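Long-range contacts in thiamine-monophosphate kinase (Stenotrophomonas maltophilia, PDB 6XEP), which probably catalyses the ATP-dependent phosphorylation of thiamine monophosphate to thiamine diphosphate, the active form of vitamin B1: residues E47-S58 / L135-G146; F69-L80 / L201-T209. All blocks are in the same frame, centred on the assembly; numbering follows the deposited sequence. Where two conformers were deposited one is given.

Contact 1: E47-S58 / L135-G146; sequences EQLVVTADTLNS and LSLSVTAMGQVG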
loop_
_atom_site.group_PDB
_atom_site.type_symbol
_atom_site.label_atom_id
_atom_site.label_comp_id
_atom_site.label_asym_id
_atom_site.label_seq_id
_atom_site.Cartn_x
_atom_site.Cartn_y
_atom_site.Cartn_z
ATOM N N GLU A 47 -13.042 -5.156 17.358
ATOM C CA GLU A 47 -11.596 -5.060 17.254
ATOM C C GLU A 47 -11.213 -3.806 16.480
ATOM O O GLU A 47 -12.023 -3.209 15.767
ATOM C CB GLU A 47 -11.003 -6.315 16.596
ATOM C CG GLU A 47 -11.214 -7.542 17.475
ATOM C CD GLU A 47 -10.326 -8.719 17.126
ATOM O OE1 GLU A 47 -9.460 -8.579 16.243
ATOM O OE2 GLU A 47 -10.505 -9.797 17.738
ATOM N N GLN A 48 -9.972 -3.388 16.663
ATOM C CA GLN A 48 -9.435 -2.257 15.925
ATOM C C GLN A 48 -8.468 -2.744 14.860
ATOM O O GLN A 48 -7.825 -3.790 15.005
ATOM C CB GLN A 48 -8.755 -1.269 16.870
ATOM C CG GLN A 48 -9.760 -0.545 17.756
ATOM C CD GLN A 48 -9.115 0.126 18.933
ATOM O OE1 GLN A 48 -8.412 -0.513 19.718
ATOM N NE2 GLN A 48 -9.328 1.430 19.058
ATOM N N LEU A 49 -8.379 -1.978 13.772
ATOM C CA LEU A 49 -7.457 -2.267 12.686
ATOM C C LEU A 49 -6.168 -1.490 12.873
ATOM O O LEU A 49 -6.191 -0.316 13.249
ATOM C CB LEU A 49 -8.043 -1.866 11.331
ATOM C CG LEU A 49 -9.098 -2.667 10.617
ATOM C CD1 LEU A 49 -9.383 -1.932 9.312
ATOM C CD2 LEU A 49 -8.544 -4.024 10.355
ATOM N N VAL A 50 -5.053 -2.131 12.559
ATOM C CA VAL A 50 -3.774 -1.439 12.447
ATOM C C VAL A 50 -3.185 -1.794 11.098
ATOM O O VAL A 50 -3.379 -2.899 10.585
ATOM C CB VAL A 50 -2.771 -1.780 13.567
ATOM C CG1 VAL A 50 -3.314 -1.360 14.876
ATOM C CG2 VAL A 50 -2.474 -3.239 13.592
ATOM N N VAL A 51 -2.477 -0.843 10.511
ATOM C CA VAL A 51 -2.057 -0.961 9.127
ATOM C C VAL A 51 -0.584 -0.621 9.052
ATOM O O VAL A 51 -0.141 0.367 9.656
ATOM C CB VAL A 51 -2.869 -0.031 8.209
ATOM C CG1 VAL A 51 -2.445 -0.224 6.788
ATOM C CG2 VAL A 51 -4.358 -0.311 8.358
ATOM N N THR A 52 0.170 -1.436 8.322
ATOM C CA THR A 52 1.592 -1.231 8.100
ATOM C C THR A 52 1.858 -1.205 6.607
ATOM O O THR A 52 1.125 -1.811 5.831
ATOM C CB THR A 52 2.450 -2.338 8.731
ATOM O OG1 THR A 52 2.218 -3.575 8.052
ATOM C CG2 THR A 52 2.120 -2.510 10.190
ATOM N N ALA A 53 2.923 -0.513 6.208
ATOM C CA ALA A 53 3.253 -0.464 4.793
ATOM C C ALA A 53 4.758 -0.341 4.670
ATOM O O ALA A 53 5.379 0.417 5.411
ATOM C CB ALA A 53 2.586 0.711 4.073
ATOM N N ASP A 54 5.326 -1.085 3.728
ATOM C CA ASP A 54 6.764 -1.103 3.494
ATOM C C ASP A 54 6.986 -1.277 2.003
ATOM O O ASP A 54 6.227 -1.990 1.343
ATOM C CB ASP A 54 7.448 -2.246 4.251
ATOM C CG ASP A 54 7.341 -2.104 5.763
ATOM O OD1 ASP A 54 6.421 -2.723 6.347
ATOM O OD2 ASP A 54 8.167 -1.369 6.369
ATOM N N THR A 55 8.009 -0.622 1.470
ATOM C CA THR A 55 8.392 -0.825 0.081
ATOM C C THR A 55 9.790 -1.415 0.061
ATOM O O THR A 55 10.664 -0.940 0.784
ATOM C CB THR A 55 8.354 0.481 -0.715
ATOM O OG1 THR A 55 7.000 0.939 -0.810
ATOM C CG2 THR A 55 8.920 0.262 -2.115
ATOM N N LEU A 56 9.988 -2.458 -0.736
ATOM C CA LEU A 56 11.319 -3.002 -0.983
ATOM C C LEU A 56 11.682 -2.693 -2.424
ATOM O O LEU A 56 10.932 -3.039 -3.346
ATOM C CB LEU A 56 11.389 -4.506 -0.715
ATOM C CG LEU A 56 11.603 -4.916 0.756
ATOM C CD1 LEU A 56 10.470 -4.482 1.661
ATOM C CD2 LEU A 56 11.817 -6.413 0.859
ATOM N N ASN A 57 12.824 -2.040 -2.613
ATOM C CA ASN A 57 13.313 -1.640 -3.924
ATOM C C ASN A 57 14.555 -2.434 -4.293
ATOM O O ASN A 57 15.455 -2.611 -3.464
ATOM C CB ASN A 57 13.640 -0.151 -3.932
ATOM C CG ASN A 57 12.404 0.680 -3.773
ATOM O OD1 ASN A 57 11.393 0.375 -4.392
ATOM N ND2 ASN A 57 12.450 1.697 -2.911
ATOM N N SER A 58 14.596 -2.878 -5.556
ATOM C CA SER A 58 15.712 -3.656 -6.083
ATOM C C SER A 58 17.023 -2.890 -5.955
ATOM O O SER A 58 17.109 -1.699 -6.283
ATOM C CB SER A 58 15.444 -4.015 -7.553
ATOM O OG SER A 58 16.537 -4.723 -8.126
ATOM N N LEU A 135 11.976 -2.149 -10.527
ATOM C CA LEU A 135 11.456 -3.198 -9.664
ATOM C C LEU A 135 11.278 -2.687 -8.238
ATOM O O LEU A 135 12.247 -2.327 -7.563
ATOM C CB LEU A 135 12.386 -4.415 -9.698
ATOM C CG LEU A 135 11.981 -5.604 -8.838
ATOM C CD1 LEU A 135 10.608 -6.141 -9.226
ATOM C CD2 LEU A 135 13.046 -6.709 -8.925
ATOM N N SER A 136 10.030 -2.656 -7.792
ATOM C CA SER A 136 9.675 -2.120 -6.484
ATOM C C SER A 136 8.420 -2.839 -6.030
ATOM O O SER A 136 7.476 -2.999 -6.812
ATOM C CB SER A 136 9.435 -0.607 -6.536
ATOM O OG SER A 136 9.056 -0.088 -5.262
ATOM N N LEU A 137 8.427 -3.283 -4.784
ATOM C CA LEU A 137 7.341 -4.064 -4.213
ATOM C C LEU A 137 6.861 -3.349 -2.964
ATOM O O LEU A 137 7.623 -3.185 -2.002
ATOM C CB LEU A 137 7.815 -5.482 -3.886
ATOM C CG LEU A 137 8.505 -6.105 -5.108
ATOM C CD1 LEU A 137 10.022 -5.984 -5.157
ATOM C CD2 LEU A 137 8.144 -7.487 -5.232
ATOM N N SER A 138 5.613 -2.903 -2.977
ATOM C CA SER A 138 5.045 -2.185 -1.845
ATOM C C SER A 138 3.885 -3.001 -1.297
ATOM O O SER A 138 2.932 -3.291 -2.024
ATOM C CB SER A 138 4.572 -0.793 -2.258
ATOM O OG SER A 138 4.343 0.017 -1.115
ATOM N N VAL A 139 3.960 -3.368 -0.020
ATOM C CA VAL A 139 2.921 -4.173 0.603
ATOM C C VAL A 139 2.302 -3.371 1.735
ATOM O O VAL A 139 2.999 -2.702 2.504
ATOM C CB VAL A 139 3.439 -5.527 1.124
ATOM C CG1 VAL A 139 2.407 -6.176 2.061
ATOM C CG2 VAL A 139 3.692 -6.453 -0.017
ATOM N N THR A 140 0.982 -3.406 1.801
ATOM C CA THR A 140 0.243 -2.860 2.920
ATOM C C THR A 140 -0.411 -4.040 3.606
ATOM O O THR A 140 -1.107 -4.814 2.950
ATOM C CB THR A 140 -0.805 -1.853 2.454
ATOM O OG1 THR A 140 -0.150 -0.796 1.755
ATOM C CG2 THR A 140 -1.527 -1.239 3.634
ATOM N N ALA A 141 -0.172 -4.189 4.906
ATOM C CA ALA A 141 -0.740 -5.292 5.661
ATOM C C ALA A 141 -1.650 -4.751 6.755
ATOM O O ALA A 141 -1.305 -3.795 7.455
ATOM C CB ALA A 141 0.347 -6.168 6.259
ATOM N N MET A 142 -2.815 -5.364 6.891
ATOM C CA MET A 142 -3.828 -4.959 7.859
ATOM C C MET A 142 -3.982 -6.063 8.891
ATOM O O MET A 142 -4.201 -7.218 8.526
ATOM C CB MET A 142 -5.177 -4.702 7.180
ATOM C CG MET A 142 -5.281 -3.394 6.416
ATOM S SD MET A 142 -5.997 -3.634 4.777
ATOM C CE MET A 142 -4.653 -4.524 4.025
ATOM N N GLY A 143 -3.862 -5.702 10.176
ATOM C CA GLY A 143 -4.044 -6.634 11.266
ATOM C C GLY A 143 -5.116 -6.102 12.208
ATOM O O GLY A 143 -5.556 -4.959 12.088
ATOM N N GLN A 144 -5.538 -6.943 13.150
ATOM C CA GLN A 144 -6.584 -6.549 14.080
ATOM C C GLN A 144 -6.137 -6.807 15.509
ATOM O O GLN A 144 -5.384 -7.748 15.770
ATOM C CB GLN A 144 -7.886 -7.292 13.763
ATOM C CG GLN A 144 -8.367 -6.954 12.363
ATOM C CD GLN A 144 -9.693 -7.571 12.017
ATOM O OE1 GLN A 144 -10.745 -6.932 12.151
ATOM N NE2 GLN A 144 -9.658 -8.814 11.544
ATOM N N VAL A 145 -6.594 -5.954 16.427
ATOM C CA VAL A 145 -6.263 -6.074 17.847
ATOM C C VAL A 145 -7.509 -5.817 18.680
ATOM O O VAL A 145 -8.302 -4.921 18.372
ATOM C CB VAL A 145 -5.147 -5.096 18.277
ATOM C CG1 VAL A 145 -3.843 -5.457 17.644
ATOM C CG2 VAL A 145 -5.532 -3.660 17.942
ATOM N N GLY A 146 -7.682 -6.600 19.743
ATOM C CA GLY A 146 -8.733 -6.303 20.696
ATOM C C GLY A 146 -8.437 -5.012 21.435
ATOM O O GLY A 146 -7.324 -4.490 21.407
HETATM O O HOH W 1 13.130 0.417 -7.363
#
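The Asn57 amide takes the Ser136 hydroxyl nearly head-on at its oxygen, OG donating to OD1 in a short bond of 2.5 Å; its ND2 is held by Arg132 O and Ser98 OG of the second subunit. At the far end the Glu47 and Gln144 side chains cross at about a right angle, OE1 of Glu47 lying 3.2 Å from Gln144 CB and the carboxylate and amide planes 61° apart. Both side chains also reach Arg44: Glu47 OE2 in a salt bridge with its guanidinium, Gln144 OE1 in a hydrogen bond from its backbone N. The Gln144 chain lies alongside Leu49, whose CD2 touches Gln144 CG at 3.6 Å.

Between these ends strands 48-57 and 136-145 run antiparallel, with paired backbone bonds from Gln48-Val145 to Leu56-Leu137. In the non-hydrogen-bonded pair Thr55-Ser138 the hydroxyls OG1 and OG bond at 2.8 Å; Ser138 OG, opposite its backbone N (chi1 -165°), is carried over to the threonine. Further along, Val51 CG1 presses on Thr140 CG2 at a tight 3.4 Å.

The face with Thr52, Asp54, Leu56, Leu137 and Val139 packs against helices 68-85 and 104-120; Thr52 and Asp54 are predicted magnesium ligands. The face with Leu49, Thr55 and Thr140 meets the second subunit, where Thr140 bonds to its own counterpart. Strand 48-57 is outermost in the chain's four-stranded sheet, and strand 136-145 continues it through backbone bonds to strand 89-99.

Contact 2: F69-L80 / L201-T209; sequences FDIGWKTLAVNL and LLRPTPRVT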
loop_
_atom_site.group_PDB
_atom_site.type_symbol
_atom_site.label_atom_id
_atom_site.label_comp_id
_atom_site.label_asym_id
_atom_site.label_seq_id
_atom_site.Cartn_x
_atom_site.Cartn_y
_atom_site.Cartn_z
ATOM N N PHE A 69 11.285 -15.884 -5.608
ATOM C CA PHE A 69 10.661 -16.472 -4.418
ATOM C C PHE A 69 11.083 -15.734 -3.153
ATOM O O PHE A 69 10.263 -15.465 -2.274
ATOM C CB PHE A 69 11.023 -17.959 -4.321
ATOM C CG PHE A 69 10.446 -18.665 -3.112
ATOM C CD1 PHE A 69 11.075 -18.604 -1.886
ATOM C CD2 PHE A 69 9.308 -19.437 -3.232
ATOM C CE1 PHE A 69 10.548 -19.246 -0.785
ATOM C CE2 PHE A 69 8.771 -20.103 -2.146
ATOM C CZ PHE A 69 9.393 -20.004 -0.919
ATOM N N ASP A 70 12.366 -15.418 -3.033
ATOM C CA ASP A 70 12.855 -14.771 -1.813
ATOM C C ASP A 70 12.375 -13.332 -1.707
ATOM O O ASP A 70 12.123 -12.839 -0.600
ATOM C CB ASP A 70 14.377 -14.864 -1.801
ATOM C CG ASP A 70 14.842 -16.301 -1.896
ATOM O OD1 ASP A 70 14.221 -17.148 -1.215
ATOM O OD2 ASP A 70 15.792 -16.598 -2.661
ATOM N N ILE A 71 12.244 -12.645 -2.843
ATOM C CA ILE A 71 11.665 -11.308 -2.833
ATOM C C ILE A 71 10.219 -11.365 -2.363
ATOM O O ILE A 71 9.777 -10.532 -1.565
ATOM C CB ILE A 71 11.782 -10.663 -4.227
ATOM C CG1 ILE A 71 13.250 -10.485 -4.603
ATOM C CG2 ILE A 71 11.104 -9.308 -4.232
ATOM C CD1 ILE A 71 13.432 -10.041 -6.053
ATOM N N GLY A 72 9.457 -12.347 -2.855
ATOM C CA GLY A 72 8.076 -12.485 -2.417
ATOM C C GLY A 72 7.956 -12.771 -0.933
ATOM O O GLY A 72 7.142 -12.156 -0.231
ATOM N N TRP A 73 8.780 -13.682 -0.429
ATOM C CA TRP A 73 8.784 -13.982 1.002
ATOM C C TRP A 73 9.148 -12.743 1.822
ATOM O O TRP A 73 8.415 -12.339 2.735
ATOM C CB TRP A 73 9.772 -15.120 1.276
ATOM C CG TRP A 73 9.870 -15.562 2.729
ATOM C CD1 TRP A 73 10.443 -14.874 3.772
ATOM C CD2 TRP A 73 9.396 -16.798 3.278
ATOM N NE1 TRP A 73 10.352 -15.619 4.935
ATOM C CE2 TRP A 73 9.713 -16.795 4.660
ATOM C CE3 TRP A 73 8.737 -17.907 2.738
ATOM C CZ2 TRP A 73 9.384 -17.851 5.499
ATOM C CZ3 TRP A 73 8.410 -18.963 3.586
ATOM C CH2 TRP A 73 8.726 -18.916 4.948
ATOM N N LYS A 74 10.285 -12.125 1.507
ATOM C CA LYS A 74 10.803 -11.082 2.377
ATOM C C LYS A 74 9.921 -9.844 2.343
ATOM O O LYS A 74 9.725 -9.197 3.378
ATOM C CB LYS A 74 12.251 -10.740 1.999
ATOM C CG LYS A 74 12.861 -9.736 2.979
ATOM C CD LYS A 74 14.395 -9.739 2.939
ATOM C CE LYS A 74 14.934 -8.853 4.059
ATOM N NZ LYS A 74 16.419 -8.833 4.132
ATOM N N THR A 75 9.340 -9.526 1.173
ATOM C CA THR A 75 8.463 -8.354 1.100
ATOM C C THR A 75 7.317 -8.475 2.104
ATOM O O THR A 75 7.024 -7.533 2.853
ATOM C CB THR A 75 7.941 -8.186 -0.337
ATOM O OG1 THR A 75 9.050 -7.925 -1.203
ATOM C CG2 THR A 75 7.023 -6.989 -0.426
ATOM N N LEU A 76 6.701 -9.651 2.186
ATOM C CA LEU A 76 5.642 -9.843 3.173
ATOM C C LEU A 76 6.203 -9.952 4.592
ATOM O O LEU A 76 5.587 -9.459 5.541
ATOM C CB LEU A 76 4.827 -11.086 2.828
ATOM C CG LEU A 76 3.713 -11.487 3.793
ATOM C CD1 LEU A 76 2.658 -10.369 3.927
ATOM C CD2 LEU A 76 3.069 -12.783 3.295
ATOM N N ALA A 77 7.352 -10.611 4.761
ATOM C CA ALA A 77 7.902 -10.817 6.097
ATOM C C ALA A 77 8.149 -9.496 6.826
ATOM O O ALA A 77 7.958 -9.413 8.044
ATOM C CB ALA A 77 9.202 -11.618 6.012
ATOM N N VAL A 78 8.602 -8.467 6.109
ATOM C CA VAL A 78 8.831 -7.169 6.745
ATOM C C VAL A 78 7.544 -6.658 7.388
ATOM O O VAL A 78 7.536 -6.193 8.532
ATOM C CB VAL A 78 9.390 -6.162 5.723
ATOM C CG1 VAL A 78 9.543 -4.808 6.386
ATOM C CG2 VAL A 78 10.724 -6.658 5.211
ATOM N N ASN A 79 6.433 -6.747 6.660
ATOM C CA ASN A 79 5.163 -6.241 7.173
ATOM C C ASN A 79 4.639 -7.089 8.317
ATOM O O ASN A 79 4.071 -6.565 9.287
ATOM C CB ASN A 79 4.145 -6.202 6.041
ATOM C CG ASN A 79 4.409 -5.085 5.089
ATOM O OD1 ASN A 79 5.204 -5.219 4.158
ATOM N ND2 ASN A 79 3.773 -3.947 5.328
ATOM N N LEU A 80 4.766 -8.410 8.197
ATOM C CA LEU A 80 4.309 -9.278 9.266
ATOM C C LEU A 80 5.121 -9.055 10.532
ATOM O O LEU A 80 4.585 -9.162 11.636
ATOM C CB LEU A 80 4.390 -10.734 8.826
ATOM C CG LEU A 80 3.382 -11.158 7.764
ATOM C CD1 LEU A 80 3.589 -12.630 7.383
ATOM C CD2 LEU A 80 1.941 -10.911 8.259
ATOM N N LEU A 201 19.140 -13.859 5.742
ATOM C CA LEU A 201 19.043 -12.617 4.985
ATOM C C LEU A 201 17.873 -12.672 4.010
ATOM O O LEU A 201 17.101 -11.710 3.896
ATOM C CB LEU A 201 20.351 -12.353 4.227
ATOM C CG LEU A 201 20.336 -11.117 3.308
ATOM C CD1 LEU A 201 20.020 -9.841 4.081
ATOM C CD2 LEU A 201 21.644 -10.969 2.542
ATOM N N LEU A 202 17.744 -13.787 3.276
ATOM C CA LEU A 202 16.766 -13.853 2.191
ATOM C C LEU A 202 15.357 -14.111 2.704
ATOM O O LEU A 202 14.389 -13.570 2.156
ATOM C CB LEU A 202 17.149 -14.953 1.196
ATOM C CG LEU A 202 18.485 -14.752 0.488
ATOM C CD1 LEU A 202 18.681 -15.928 -0.458
ATOM C CD2 LEU A 202 18.495 -13.431 -0.266
ATOM N N ARG A 203 15.212 -14.935 3.737
ATOM C CA ARG A 203 13.894 -15.376 4.195
ATOM C C ARG A 203 13.802 -15.244 5.708
ATOM O O ARG A 203 13.722 -16.259 6.418
ATOM C CB ARG A 203 13.624 -16.824 3.790
ATOM C CG ARG A 203 13.466 -17.078 2.313
ATOM C CD ARG A 203 13.108 -18.574 2.090
ATOM N NE ARG A 203 13.586 -18.959 0.777
ATOM C CZ ARG A 203 13.961 -20.175 0.440
ATOM N NH1 ARG A 203 13.897 -21.168 1.320
ATOM N NH2 ARG A 203 14.381 -20.399 -0.796
ATOM N N PRO A 204 13.786 -14.025 6.229
ATOM C CA PRO A 204 13.630 -13.851 7.684
ATOM C C PRO A 204 12.284 -14.405 8.139
ATOM O O PRO A 204 11.318 -14.429 7.378
ATOM C CB PRO A 204 13.711 -12.330 7.866
ATOM C CG PRO A 204 13.217 -11.765 6.568
ATOM C CD PRO A 204 13.780 -12.731 5.522
ATOM N N THR A 205 12.215 -14.835 9.412
ATOM C CA THR A 205 10.983 -15.427 9.934
ATOM C C THR A 205 10.249 -14.432 10.832
ATOM O O THR A 205 10.725 -14.159 11.954
ATOM C CB THR A 205 11.295 -16.709 10.708
ATOM O OG1 THR A 205 12.031 -17.610 9.861
ATOM C CG2 THR A 205 9.995 -17.394 11.133
ATOM N N PRO A 206 9.103 -13.882 10.421
ATOM C CA PRO A 206 8.395 -12.943 11.303
ATOM C C PRO A 206 7.786 -13.691 12.474
ATOM O O PRO A 206 7.197 -14.751 12.293
ATOM C CB PRO A 206 7.319 -12.338 10.398
ATOM C CG PRO A 206 7.005 -13.450 9.385
ATOM C CD PRO A 206 8.371 -14.119 9.153
ATOM N N ARG A 207 7.949 -13.147 13.683
ATOM C CA ARG A 207 7.554 -13.893 14.875
ATOM C C ARG A 207 6.116 -13.552 15.272
ATOM O O ARG A 207 5.837 -13.054 16.367
ATOM C CB ARG A 207 8.536 -13.631 16.013
ATOM C CG ARG A 207 9.995 -13.838 15.616
ATOM C CD ARG A 207 10.271 -15.286 15.177
ATOM N NE ARG A 207 11.710 -15.479 15.043
ATOM C CZ ARG A 207 12.279 -16.577 14.572
ATOM N NH1 ARG A 207 11.515 -17.608 14.184
ATOM N NH2 ARG A 207 13.610 -16.629 14.482
ATOM N N VAL A 208 5.197 -13.838 14.342
ATOM C CA VAL A 208 3.789 -13.479 14.544
ATOM C C VAL A 208 3.205 -14.232 15.740
ATOM O O VAL A 208 2.517 -13.649 16.589
ATOM C CB VAL A 208 2.972 -13.740 13.263
ATOM C CG1 VAL A 208 1.510 -13.387 13.499
ATOM C CG2 VAL A 208 3.530 -12.924 12.071
ATOM N N THR A 209 3.445 -15.545 15.817
ATOM C CA THR A 209 2.877 -16.313 16.927
ATOM C C THR A 209 3.368 -15.788 18.274
ATOM O O THR A 209 2.579 -15.640 19.217
ATOM C CB THR A 209 3.214 -17.802 16.775
ATOM O OG1 THR A 209 2.759 -18.249 15.496
ATOM C CG2 THR A 209 2.511 -18.609 17.846
HETATM O O HOH W 2 14.849 -11.792 0.065
#
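Asp70 and Arg203 form a salt bridge in which NE donates to OD1, close to the guanidinium plane, at 2.8 Å (163°); NH2 adds a weak second bond to the same oxygen. Over one face of the guanidinium stands Phe69 CE1, 3.4 Å from Arg203 NE, with the ring turned 73° to it. The Trp73 indole NH points in its own plane at Pro204 O, 2.9 Å from NE1, and Arg203 CB covers a face of the five-membered ring in a CH-pi contact. With CG opposite its backbone N (chi1 -175°) and the chain extended, Lys74 reaches NZ to Leu201 O at 3.0 Å; NZ also forms a salt bridge with Asp274, a predicted substrate-binding residue. A water donates to Leu202 O and, weakly, to Asp70 O. Farther along helix 68-85 the contact turns apolar: Ala77 meets Pro204 and Pro206, and Leu80 CB lies 3.7 Å from Pro206 CB beside Val208. The carbonyls of Leu201, Leu202 and Pro204, where helix 192-202 runs out toward helix 208-214, are thus taken up by two side chains and a water. Polar bonds therefore join the N- and C-terminal domains here, and Leu201 O may help position Lys74 toward Asp274.

Both contacts are largely buried. The middle of contact 1 is wholly so, with partly exposed residues at its ends (Glu47, Gln48, Ser58, Leu135, Gly146); contact 2 includes the partly exposed Phe69, Trp73 and Arg203. Contact 1 lies within the N-terminal domain and is mostly backbone pairing inside one sheet, one face of which is given over to the dimer; contact 2 joins that domain to the C-terminal one through side-chain bonds to backbone carbonyls where a helix ends, a salt bridge and proline packing. Helix 68-85, which follows strand 48-57 in the chain, connects them: it lays Thr75 on Val139, and Asn79 ND2 probably bonds to Thr52 OG1, while Trp73 and Ala77 turn to 201-209.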